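D-3-phosphoglycerate dehydrogenase (Sulfolobus tokodaii, PDB 2EKL) probably catalyses the NAD-dependent oxidation of D-3-phosphoglycerate, an early step of serine biosynthesis. Local coordinates at residues V204-D209 and T231-A236; V251-T256 and R277-T282; D12-I17 and V29-E34; K7-D12 and G45-I50. All blocks are in the same frame, centred on the assembly; numbering follows the deposited sequence.

Contact 1 (V204-D209 and T231-A236); sequences VTVSKD and TSRAVA. With NAD (nicotinamide-adenine-dinucleotide), chain B.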
# COMPACT_ATOMS: atom_id res chain seq x y z
N VAL A 204 12.84 -13.40 5.27
CA VAL A 204 13.89 -14.40 5.44
C VAL A 204 13.88 -15.52 4.41
O VAL A 204 12.88 -15.77 3.75
CB VAL A 204 13.78 -15.07 6.83
CG1 VAL A 204 13.91 -14.04 7.93
CG2 VAL A 204 12.44 -15.81 6.94
N THR A 205 15.03 -16.17 4.28
CA THR A 205 15.19 -17.31 3.40
C THR A 205 15.37 -18.49 4.34
O THR A 205 16.35 -18.57 5.08
CB THR A 205 16.46 -17.20 2.53
OG1 THR A 205 17.58 -16.91 3.36
CG2 THR A 205 16.29 -16.12 1.47
N VAL A 206 14.39 -19.39 4.35
CA VAL A 206 14.43 -20.55 5.22
C VAL A 206 14.03 -21.79 4.43
O VAL A 206 13.38 -21.69 3.39
CB VAL A 206 13.48 -20.39 6.42
CG1 VAL A 206 13.96 -19.25 7.31
CG2 VAL A 206 12.07 -20.10 5.93
N SER A 207 14.40 -22.96 4.94
CA SER A 207 14.07 -24.22 4.29
C SER A 207 12.67 -24.67 4.69
O SER A 207 12.06 -24.12 5.61
CB SER A 207 15.09 -25.29 4.66
OG SER A 207 15.14 -25.48 6.06
N LYS A 208 12.15 -25.68 3.99
CA LYS A 208 10.82 -26.20 4.25
C LYS A 208 10.72 -27.02 5.54
O LYS A 208 9.68 -27.01 6.20
CB LYS A 208 10.35 -27.06 3.08
CG LYS A 208 9.02 -27.77 3.32
CD LYS A 208 8.72 -28.78 2.22
CE LYS A 208 7.43 -29.54 2.51
NZ LYS A 208 7.15 -30.57 1.48
N ASP A 209 11.79 -27.72 5.89
CA ASP A 209 11.80 -28.56 7.08
C ASP A 209 12.34 -27.89 8.33
O ASP A 209 12.48 -28.53 9.38
CB ASP A 209 12.58 -29.85 6.81
CG ASP A 209 11.97 -30.68 5.70
OD1 ASP A 209 10.80 -31.11 5.86
OD2 ASP A 209 12.64 -30.91 4.68
N THR A 231 5.96 -11.61 3.23
CA THR A 231 6.01 -11.82 1.79
C THR A 231 7.18 -12.73 1.47
O THR A 231 7.59 -12.84 0.31
CB THR A 231 6.18 -10.50 1.01
OG1 THR A 231 7.36 -9.82 1.46
CG2 THR A 231 4.97 -9.60 1.19
N SER A 232 7.72 -13.39 2.49
CA SER A 232 8.85 -14.29 2.30
C SER A 232 8.40 -15.75 2.18
O SER A 232 8.17 -16.23 1.07
CB SER A 232 9.86 -14.12 3.44
OG SER A 232 9.30 -14.40 4.71
N ARG A 233 8.30 -16.45 3.31
CA ARG A 233 7.86 -17.84 3.31
C ARG A 233 6.89 -18.11 4.45
O ARG A 233 7.09 -17.65 5.58
CB ARG A 233 9.05 -18.79 3.44
CG ARG A 233 9.85 -18.99 2.17
CD ARG A 233 10.54 -20.34 2.19
NE ARG A 233 11.27 -20.61 0.95
CZ ARG A 233 11.85 -21.77 0.68
NH1 ARG A 233 11.79 -22.77 1.55
NH2 ARG A 233 12.51 -21.94 -0.47
N ALA A 234 5.83 -18.86 4.16
CA ALA A 234 4.83 -19.18 5.17
C ALA A 234 5.43 -19.96 6.34
O ALA A 234 5.11 -19.70 7.49
CB ALA A 234 3.69 -19.97 4.54
N VAL A 235 6.32 -20.91 6.03
CA VAL A 235 6.93 -21.74 7.07
C VAL A 235 7.76 -20.97 8.10
O VAL A 235 8.12 -21.52 9.14
CB VAL A 235 7.82 -22.86 6.46
CG1 VAL A 235 6.99 -23.74 5.55
CG2 VAL A 235 8.98 -22.25 5.69
N ALA A 236 8.06 -19.71 7.82
CA ALA A 236 8.83 -18.89 8.76
C ALA A 236 7.97 -18.57 9.98
O ALA A 236 8.47 -18.15 11.02
CB ALA A 236 9.28 -17.60 8.08
PA NAD B . 18.03 -12.55 0.57
O1A NAD B . 18.60 -11.36 -0.08
O2A NAD B . 18.83 -13.84 0.46
O5B NAD B . 17.78 -12.16 2.11
C5B NAD B . 17.27 -13.13 3.00
C4B NAD B . 17.86 -12.67 4.47
O4B NAD B . 17.14 -13.30 5.54
C3B NAD B . 19.41 -12.92 4.54
O3B NAD B . 20.12 -11.75 4.91
C2B NAD B . 19.49 -14.11 5.50
O2B NAD B . 20.69 -14.30 6.21
C1B NAD B . 18.28 -13.82 6.31
N9A NAD B . 17.84 -14.96 7.18
C8A NAD B . 17.76 -16.32 6.92
N7A NAD B . 17.31 -16.97 8.02
C5A NAD B . 17.10 -16.04 8.99
C6A NAD B . 16.63 -16.08 10.36
N6A NAD B . 16.29 -17.22 10.94
N1A NAD B . 16.52 -14.86 11.11
C2A NAD B . 16.86 -13.59 10.54
N3A NAD B . 17.32 -13.55 9.20
C4A NAD B . 17.43 -14.76 8.46
O3 NAD B . 16.58 -12.87 -0.06
PN NAD B . 15.47 -11.87 -0.67
O1N NAD B . 15.50 -10.59 0.05
O2N NAD B . 15.78 -11.81 -2.13
O5D NAD B . 14.20 -12.77 -0.41
C5D NAD B . 13.62 -12.80 0.87
C4D NAD B . 12.44 -13.74 0.92
O4D NAD B . 11.38 -13.32 0.08
C3D NAD B . 12.71 -15.22 0.50
O3D NAD B . 12.05 -16.14 1.38
C2D NAD B . 12.24 -15.27 -0.91
O2D NAD B . 12.10 -16.59 -1.39
C1D NAD B . 11.01 -14.42 -0.74
N1N NAD B . 10.38 -13.84 -1.97
C2N NAD B . 8.96 -13.93 -2.09
C3N NAD B . 8.34 -13.39 -3.26
C7N NAD B . 6.87 -13.47 -3.40
O7N NAD B . 6.38 -13.65 -4.63
N7N NAD B . 6.01 -13.38 -2.39
C4N NAD B . 9.21 -12.76 -4.29
C5N NAD B . 10.65 -12.68 -4.15
C6N NAD B . 11.24 -13.23 -2.96
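With CG anti to its carbonyl carbon (chi1 -77°) and an extended chain from CG to NE, Arg233 reaches across to Val206, whose CG1 is anti to the carbonyl carbon (chi1 -66°), leaving CG2 between backbone N and carbonyl carbon; the two side chains slide past each other in opposite directions. Val206 CG2 lies 4.0 Å from Arg233 CD and 3.8 Å from Val235 CG2, so one methyl serves both residues. The guanidinium passes with one face against Val206 O. The gap from that oxygen to Arg233 NH1 is only 2.7 Å, but the angle is too poor for a hydrogen bond; the polar end is instead committed to a salt bridge from NH2 to Asp80. Deeper in, Val204 CG2 packs 3.8 Å from Ala236 CB, and Ser232 CB lies 3.5 Å from Val204 O, the serine OG being bonded to Asn230.

NAD threads along the same two segments. Its O3D donates to Val204 O at 2.5 Å, and its carboxamide N7N donates to Thr231 O at 3.2 Å with an N-H...O angle of 165°. At the other end of the cofactor, Val204 CG1 rests 3.6 Å from adenine atom C4A. Val204 therefore divides its two methyls between the adenine and the protein, while its carbonyl accepts from the nicotinamide ribose. Asp172 and Asp257 supply further hydrogen bonds to NAD.

Both segments are loops leaving the C-terminal ends of neighbouring parallel strands of the Rossmann-type sheet, 199-202 and 226-230, and they run on toward helices 216-221 and 239-247, respectively.

Contact 2 (V251-T256 and R277-T282); sequences VYAYAT and RVIVTT
Tyr254 and Ile279 are joined by the straightest of four backbone bonds between two parallel strands whose short axes run 4.7 Å apart and 9° from parallel. Tyr254 N donates to Arg277 O, Ile279 N to Tyr254 O at 2.8 Å and 176°, Thr256 N to Ile279 O, and Thr281 N to Thr256 O. The same carbonyls also meet CA-H groups, the nearest being Ala253 CA to Arg277 O at 3.1 Å.

One side chain adds a polar bond. Arg277, extended from CG to NE, runs back along the edge of 251-252, and its NH1 donates to Val251 O (2.9 Å, 155°). That oxygen lies in the guanidinium plane, whereas the nitrogen stands well above the carbonyl plane. Were Arg277 an alanine, Val251 O would probably lose this donor and Tyr252 O its cover, the arginine CD now approaching the latter to 3.3 Å.

Apolar contacts divide between the faces. Ala255 CB lies 4.1 Å from Ile279 CB, and Ala253 CB meets Ile279 CD1, while Thr256 CG2 and Val280 CG2 lie side by side, 4.0 Å apart, on the face that also carries Tyr254.

Strand 278-280 ends the sheet within this chain; the second subunit packs on it, and its Lys128 donates to Val278 O. Helix 102-118 covers Ala255. With four nearly straight backbone bonds along the edge facing 251-256 and one guanidinium bond, polar pairing between main chains is the chief content of this beta-alpha-beta contact.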
# COMPACT_ATOMS: atom_id res chain seq x y z
N VAL A 251 -2.68 -9.92 18.12
CA VAL A 251 -2.25 -9.53 16.78
C VAL A 251 -3.35 -8.71 16.12
O VAL A 251 -4.47 -9.19 15.96
CB VAL A 251 -1.93 -10.77 15.92
CG1 VAL A 251 -1.55 -10.35 14.50
CG2 VAL A 251 -0.79 -11.56 16.55
N TYR A 252 -3.04 -7.47 15.76
CA TYR A 252 -4.01 -6.59 15.12
C TYR A 252 -4.34 -7.12 13.73
O TYR A 252 -5.50 -7.11 13.30
CB TYR A 252 -3.43 -5.17 15.01
CG TYR A 252 -4.39 -4.16 14.42
CD1 TYR A 252 -5.41 -3.60 15.19
CD2 TYR A 252 -4.28 -3.77 13.08
CE1 TYR A 252 -6.29 -2.67 14.65
CE2 TYR A 252 -5.16 -2.84 12.53
CZ TYR A 252 -6.16 -2.30 13.32
OH TYR A 252 -7.03 -1.37 12.79
N ALA A 253 -3.31 -7.59 13.03
CA ALA A 253 -3.50 -8.12 11.69
C ALA A 253 -2.28 -8.87 11.18
O ALA A 253 -1.15 -8.59 11.59
CB ALA A 253 -3.84 -6.98 10.73
N TYR A 254 -2.53 -9.84 10.31
CA TYR A 254 -1.48 -10.61 9.66
C TYR A 254 -1.73 -10.41 8.17
O TYR A 254 -2.80 -10.77 7.66
CB TYR A 254 -1.58 -12.10 10.01
CG TYR A 254 -0.51 -12.96 9.35
CD1 TYR A 254 0.84 -12.81 9.69
CD2 TYR A 254 -0.85 -13.93 8.41
CE1 TYR A 254 1.82 -13.61 9.10
CE2 TYR A 254 0.13 -14.73 7.81
CZ TYR A 254 1.46 -14.57 8.17
OH TYR A 254 2.42 -15.36 7.59
N ALA A 255 -0.78 -9.79 7.49
CA ALA A 255 -0.90 -9.53 6.05
C ALA A 255 0.15 -10.37 5.35
O ALA A 255 1.34 -10.21 5.61
CB ALA A 255 -0.69 -8.05 5.76
N THR A 256 -0.27 -11.24 4.45
CA THR A 256 0.69 -12.12 3.80
C THR A 256 0.42 -12.39 2.32
O THR A 256 -0.73 -12.34 1.87
CB THR A 256 0.73 -13.47 4.54
OG1 THR A 256 1.75 -14.31 3.99
CG2 THR A 256 -0.62 -14.18 4.43
N ARG A 277 -9.00 -10.38 10.58
CA ARG A 277 -7.68 -9.80 10.85
C ARG A 277 -6.59 -10.35 9.94
O ARG A 277 -5.42 -9.98 10.06
CB ARG A 277 -7.29 -10.02 12.32
CG ARG A 277 -8.23 -9.35 13.30
CD ARG A 277 -7.63 -9.28 14.69
NE ARG A 277 -8.51 -8.54 15.59
CZ ARG A 277 -8.14 -8.07 16.78
NH1 ARG A 277 -6.90 -8.28 17.22
NH2 ARG A 277 -9.01 -7.40 17.52
N VAL A 278 -6.97 -11.25 9.04
CA VAL A 278 -6.00 -11.83 8.12
C VAL A 278 -6.21 -11.29 6.71
O VAL A 278 -7.32 -11.34 6.17
CB VAL A 278 -6.10 -13.38 8.12
CG1 VAL A 278 -5.19 -13.96 7.04
CG2 VAL A 278 -5.69 -13.91 9.49
N ILE A 279 -5.14 -10.75 6.14
CA ILE A 279 -5.15 -10.18 4.79
C ILE A 279 -4.23 -11.05 3.93
O ILE A 279 -3.08 -11.27 4.28
CB ILE A 279 -4.60 -8.72 4.79
CG1 ILE A 279 -5.57 -7.78 5.52
CG2 ILE A 279 -4.41 -8.23 3.36
CD1 ILE A 279 -5.56 -7.92 7.03
N VAL A 280 -4.74 -11.52 2.79
CA VAL A 280 -3.95 -12.40 1.94
C VAL A 280 -3.98 -12.09 0.45
O VAL A 280 -5.04 -11.85 -0.12
CB VAL A 280 -4.43 -13.88 2.09
CG1 VAL A 280 -3.48 -14.81 1.33
CG2 VAL A 280 -4.52 -14.27 3.55
N THR A 281 -2.81 -12.09 -0.18
CA THR A 281 -2.74 -11.92 -1.62
C THR A 281 -2.28 -13.29 -2.12
O THR A 281 -1.64 -14.05 -1.39
CB THR A 281 -1.78 -10.79 -2.06
OG1 THR A 281 -0.57 -10.83 -1.30
CG2 THR A 281 -2.46 -9.43 -1.87
N THR A 282 -2.63 -13.61 -3.36
CA THR A 282 -2.34 -14.91 -3.93
C THR A 282 -0.94 -15.18 -4.48
O THR A 282 -0.78 -15.67 -5.60
CB THR A 282 -3.39 -15.21 -5.02
OG1 THR A 282 -3.38 -14.17 -6.00
CG2 THR A 282 -4.79 -15.25 -4.40

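Contact 3 (D12-I17 and V29-E34); sequences DPIDEI and VDYMPE
Asp12 opens the contact with its backbone: its O lies 3.4 Å from Tyr31 CE1, near the plane of the phenol ring, and its CA lies 3.8 Å from Pro33 CA. The carboxylate takes no part here, being held by Arg55 through a salt bridge and by the backbone N of Arg53.

Pro13 meets the other segment on two fronts. Its ring crosses that of Pro33 obliquely, with CG 3.6 Å from Pro33 CB, and its CD comes 3.4 Å from Pro33 O. Its CA, meanwhile, sits 3.1 Å from Tyr31 OH, again at the ring's edge. Tyr31 arrives there because its CG is anti to the backbone N (chi1 -175°), which swings the ring out beyond the strand end toward 12-14. Pro33 CD covers one face of this ring, 3.7 Å above its centre, so the phenol is flanked by a proline of its own segment and edged by the backbone of the other.

Ile14 supplies the polar bond across the contact. Its N donates to Tyr31 OH at 3.3 Å with an angle of 144°, a rather long and bent bond, and its CG1 makes a loose apolar contact with Tyr31 CE1. Asp15 then turns to the helix, its OD1 accepting from Ile17 N (2.8 Å, 167°) through the anti lone pair, as an N-cap.

The whole lies at the C-terminal end of the strands of the beta-alpha-beta unit formed by strand 7-10, helix 16-24 and strand 28-31: the loop leaving the first strand is tied to the end of the second, away from the bound NAD.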
# COMPACT_ATOMS: atom_id res chain seq x y z
N ASP A 12 8.38 -26.52 -19.90
CA ASP A 12 7.24 -25.73 -19.45
C ASP A 12 7.04 -24.50 -20.31
O ASP A 12 7.96 -24.04 -20.99
CB ASP A 12 7.45 -25.29 -18.00
CG ASP A 12 7.53 -26.45 -17.04
OD1 ASP A 12 6.58 -27.25 -16.99
OD2 ASP A 12 8.55 -26.56 -16.32
N PRO A 13 5.82 -23.94 -20.30
CA PRO A 13 5.53 -22.74 -21.09
C PRO A 13 6.39 -21.60 -20.56
O PRO A 13 6.28 -21.23 -19.40
CB PRO A 13 4.05 -22.50 -20.82
CG PRO A 13 3.51 -23.88 -20.54
CD PRO A 13 4.59 -24.47 -19.67
N ILE A 14 7.26 -21.04 -21.40
CA ILE A 14 8.12 -19.95 -20.95
C ILE A 14 8.13 -18.77 -21.91
O ILE A 14 7.60 -18.85 -23.02
CB ILE A 14 9.58 -20.41 -20.76
CG1 ILE A 14 10.14 -20.92 -22.09
CG2 ILE A 14 9.65 -21.51 -19.70
CD1 ILE A 14 11.63 -21.16 -22.06
N ASP A 15 8.72 -17.67 -21.46
CA ASP A 15 8.82 -16.45 -22.26
C ASP A 15 9.53 -16.78 -23.56
O ASP A 15 10.59 -17.41 -23.55
CB ASP A 15 9.59 -15.38 -21.49
CG ASP A 15 9.44 -14.01 -22.11
OD1 ASP A 15 9.81 -13.83 -23.29
OD2 ASP A 15 8.96 -13.09 -21.41
N GLU A 16 8.96 -16.34 -24.67
CA GLU A 16 9.52 -16.61 -25.99
C GLU A 16 10.91 -16.02 -26.20
O GLU A 16 11.64 -16.46 -27.09
CB GLU A 16 8.57 -16.11 -27.07
CG GLU A 16 8.82 -16.71 -28.45
CD GLU A 16 8.61 -18.21 -28.47
OE1 GLU A 16 7.52 -18.67 -28.06
OE2 GLU A 16 9.53 -18.94 -28.91
N ILE A 17 11.29 -15.03 -25.40
CA ILE A 17 12.60 -14.41 -25.54
C ILE A 17 13.73 -15.43 -25.43
O ILE A 17 14.67 -15.41 -26.22
CB ILE A 17 12.82 -13.29 -24.49
CG1 ILE A 17 14.19 -12.65 -24.69
CG2 ILE A 17 12.72 -13.87 -23.09
CD1 ILE A 17 14.39 -12.00 -26.04
N VAL A 29 16.37 -26.62 -30.28
CA VAL A 29 15.44 -26.46 -29.17
C VAL A 29 14.14 -27.24 -29.33
O VAL A 29 13.37 -27.01 -30.27
CB VAL A 29 15.10 -24.97 -28.96
CG1 VAL A 29 14.14 -24.81 -27.78
CG2 VAL A 29 16.39 -24.18 -28.71
N ASP A 30 13.89 -28.16 -28.41
CA ASP A 30 12.66 -28.94 -28.43
C ASP A 30 11.75 -28.37 -27.35
O ASP A 30 12.01 -28.53 -26.16
CB ASP A 30 12.94 -30.42 -28.15
CG ASP A 30 13.69 -31.09 -29.29
OD1 ASP A 30 13.60 -30.59 -30.43
OD2 ASP A 30 14.35 -32.12 -29.05
N TYR A 31 10.70 -27.69 -27.78
CA TYR A 31 9.75 -27.06 -26.86
C TYR A 31 8.55 -27.97 -26.60
O TYR A 31 7.67 -28.09 -27.45
CB TYR A 31 9.30 -25.72 -27.45
CG TYR A 31 8.42 -24.90 -26.55
CD1 TYR A 31 8.72 -24.73 -25.19
CD2 TYR A 31 7.31 -24.22 -27.06
CE1 TYR A 31 7.94 -23.91 -24.38
CE2 TYR A 31 6.53 -23.40 -26.26
CZ TYR A 31 6.85 -23.25 -24.92
OH TYR A 31 6.09 -22.43 -24.13
N MET A 32 8.53 -28.59 -25.43
CA MET A 32 7.46 -29.50 -25.03
C MET A 32 6.89 -29.00 -23.70
O MET A 32 7.07 -29.64 -22.66
CB MET A 32 8.02 -30.91 -24.88
CG MET A 32 8.78 -31.39 -26.11
SD MET A 32 9.45 -33.07 -25.98
CE MET A 32 8.02 -34.04 -26.45
N PRO A 33 6.16 -27.87 -23.73
CA PRO A 33 5.55 -27.26 -22.54
C PRO A 33 4.60 -28.10 -21.71
O PRO A 33 4.26 -27.72 -20.59
CB PRO A 33 4.88 -26.01 -23.12
CG PRO A 33 4.49 -26.45 -24.48
CD PRO A 33 5.73 -27.18 -24.95
N GLU A 34 4.16 -29.24 -22.23
CA GLU A 34 3.26 -30.10 -21.47
C GLU A 34 3.70 -31.56 -21.45
O GLU A 34 2.89 -32.46 -21.25
CB GLU A 34 1.82 -29.98 -21.99
CG GLU A 34 1.67 -29.98 -23.50
CD GLU A 34 0.25 -29.63 -23.94
OE1 GLU A 34 -0.29 -28.62 -23.44
OE2 GLU A 34 -0.32 -30.36 -24.78

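Contact 4 (K7-D12 and G45-I50); sequences KALITD and GNYDII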
# COMPACT_ATOMS: atom_id res chain seq x y z
N LYS A 7 21.77 -29.82 -27.74
CA LYS A 7 20.31 -29.97 -27.71
C LYS A 7 19.71 -29.46 -26.39
O LYS A 7 20.16 -29.80 -25.30
CB LYS A 7 19.98 -31.45 -27.89
CG LYS A 7 20.52 -32.01 -29.20
CD LYS A 7 19.79 -33.28 -29.63
CE LYS A 7 20.25 -34.52 -28.88
NZ LYS A 7 19.42 -35.67 -29.24
N ALA A 8 18.67 -28.64 -26.49
CA ALA A 8 18.00 -28.12 -25.30
C ALA A 8 16.53 -28.53 -25.26
O ALA A 8 15.83 -28.49 -26.27
CB ALA A 8 18.11 -26.59 -25.27
N LEU A 9 16.07 -28.92 -24.07
CA LEU A 9 14.68 -29.31 -23.88
C LEU A 9 14.00 -28.32 -22.94
O LEU A 9 14.47 -28.08 -21.83
CB LEU A 9 14.59 -30.72 -23.28
CG LEU A 9 13.18 -31.22 -22.94
CD1 LEU A 9 12.38 -31.44 -24.21
CD2 LEU A 9 13.28 -32.51 -22.15
N ILE A 10 12.90 -27.73 -23.41
CA ILE A 10 12.15 -26.78 -22.60
C ILE A 10 10.87 -27.54 -22.26
O ILE A 10 10.09 -27.89 -23.15
CB ILE A 10 11.85 -25.49 -23.38
CG1 ILE A 10 13.17 -24.85 -23.82
CG2 ILE A 10 11.06 -24.53 -22.51
CD1 ILE A 10 13.02 -23.56 -24.59
N THR A 11 10.66 -27.78 -20.97
CA THR A 11 9.53 -28.57 -20.51
C THR A 11 8.29 -27.84 -20.06
O THR A 11 7.25 -28.46 -19.84
CB THR A 11 9.99 -29.48 -19.36
OG1 THR A 11 10.33 -28.67 -18.23
CG2 THR A 11 11.22 -30.28 -19.78
N ASP A 12 8.38 -26.52 -19.90
CA ASP A 12 7.24 -25.73 -19.45
C ASP A 12 7.04 -24.50 -20.31
O ASP A 12 7.96 -24.04 -20.99
CB ASP A 12 7.45 -25.29 -18.00
CG ASP A 12 7.53 -26.45 -17.04
OD1 ASP A 12 6.58 -27.25 -16.99
OD2 ASP A 12 8.55 -26.56 -16.32
N GLY A 45 17.77 -38.09 -21.51
CA GLY A 45 19.13 -38.50 -21.80
C GLY A 45 19.71 -37.95 -23.09
O GLY A 45 20.92 -38.06 -23.31
N ASN A 46 18.88 -37.36 -23.94
CA ASN A 46 19.36 -36.83 -25.21
C ASN A 46 19.70 -35.35 -25.17
O ASN A 46 20.08 -34.78 -26.19
CB ASN A 46 18.30 -37.03 -26.30
CG ASN A 46 17.72 -38.43 -26.31
OD1 ASN A 46 18.43 -39.42 -26.21
ND2 ASN A 46 16.40 -38.51 -26.44
N TYR A 47 19.59 -34.71 -24.01
CA TYR A 47 19.83 -33.27 -23.94
C TYR A 47 21.00 -32.78 -23.09
O TYR A 47 21.33 -33.36 -22.06
CB TYR A 47 18.55 -32.58 -23.46
CG TYR A 47 17.37 -32.83 -24.37
CD1 TYR A 47 17.17 -32.06 -25.52
CD2 TYR A 47 16.46 -33.85 -24.09
CE1 TYR A 47 16.09 -32.31 -26.37
CE2 TYR A 47 15.38 -34.11 -24.93
CZ TYR A 47 15.21 -33.34 -26.07
OH TYR A 47 14.14 -33.60 -26.90
N ASP A 48 21.60 -31.69 -23.56
CA ASP A 48 22.73 -31.04 -22.90
C ASP A 48 22.18 -29.97 -21.96
O ASP A 48 22.81 -29.62 -20.96
CB ASP A 48 23.61 -30.34 -23.93
CG ASP A 48 24.10 -31.28 -25.00
OD1 ASP A 48 25.02 -32.07 -24.71
OD2 ASP A 48 23.57 -31.22 -26.13
N ILE A 49 21.01 -29.45 -22.30
CA ILE A 49 20.38 -28.39 -21.53
C ILE A 49 18.89 -28.65 -21.31
O ILE A 49 18.20 -29.13 -22.21
CB ILE A 49 20.48 -27.03 -22.28
CG1 ILE A 49 21.95 -26.70 -22.58
CG2 ILE A 49 19.83 -25.93 -21.45
CD1 ILE A 49 22.13 -25.52 -23.51
N ILE A 50 18.40 -28.34 -20.12
CA ILE A 50 16.98 -28.49 -19.82
C ILE A 50 16.54 -27.16 -19.23
O ILE A 50 17.25 -26.57 -18.41
CB ILE A 50 16.70 -29.63 -18.79
CG1 ILE A 50 15.19 -29.82 -18.63
CG2 ILE A 50 17.34 -29.30 -17.45
CD1 ILE A 50 14.80 -30.94 -17.68
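Lys7 O accepts twice, from Asp48 N at 2.9 Å and from Ile49 N at 3.1 Å, both donors lying in the carbonyl plane. Lys7 N is satisfied in turn by the Asp48 side chain, whose OD2 receives it through its anti lone pair (2.8 Å, 168°). The other oxygen, OD1, is taken by Tyr4 OH and by a salt bridge to Lys70, so Asp48 joins the strand start to two further partners. Further along, Leu9 N donates to Ile49 O at 2.8 Å.

These bonds pair strands 7-10 and 49-52 as parallel neighbours in the five-stranded sheet, with Ala8 opposite Ile49 and Leu9 opposite Ile50. On the face bearing Ala8, its CB meets Ile49 CB at 3.8 Å.

Tyr47 CG is anti to the carbonyl carbon (chi1 -59°), laying the ring across Leu9: Leu9 CB stands over its centre in a CH-pi contact, 3.5 Å from the centroid, and Asn46 CB lies above the opposite face toward the rim. Tyr47 OH is hydrogen-bonded to Asp30 OD2 on strand 28-31. Exchanging Tyr47 for a leucine is likely to deprive the Asp30 carboxylate of that hydroxyl and Leu9 CB of the aromatic face it rests on.

Along the chain, contact 3 is nested inside the loop closed by contact 4, and contacts 1 and 2 follow in series. Contacts 3 and 4 share Asp12 and belong to the five-stranded parallel sheet, their centres 10 Å apart; Met32 N to Ile10 O, at 2.8 Å, is a probable hydrogen bond joining them. In the NAD-binding domain, contact 1 lies in loops after two strands of the seven-stranded sheet and contact 2 pairs its last two strands, with centres 16 Å apart and nearest atoms about 5 Å apart. Contacts 2 and 4 lie 41 Å apart between centres, on opposite sides of the chain's centre. The contacts thus fall to two separate sheets, and of the four only contact 1 is hydrogen-bonded to NAD.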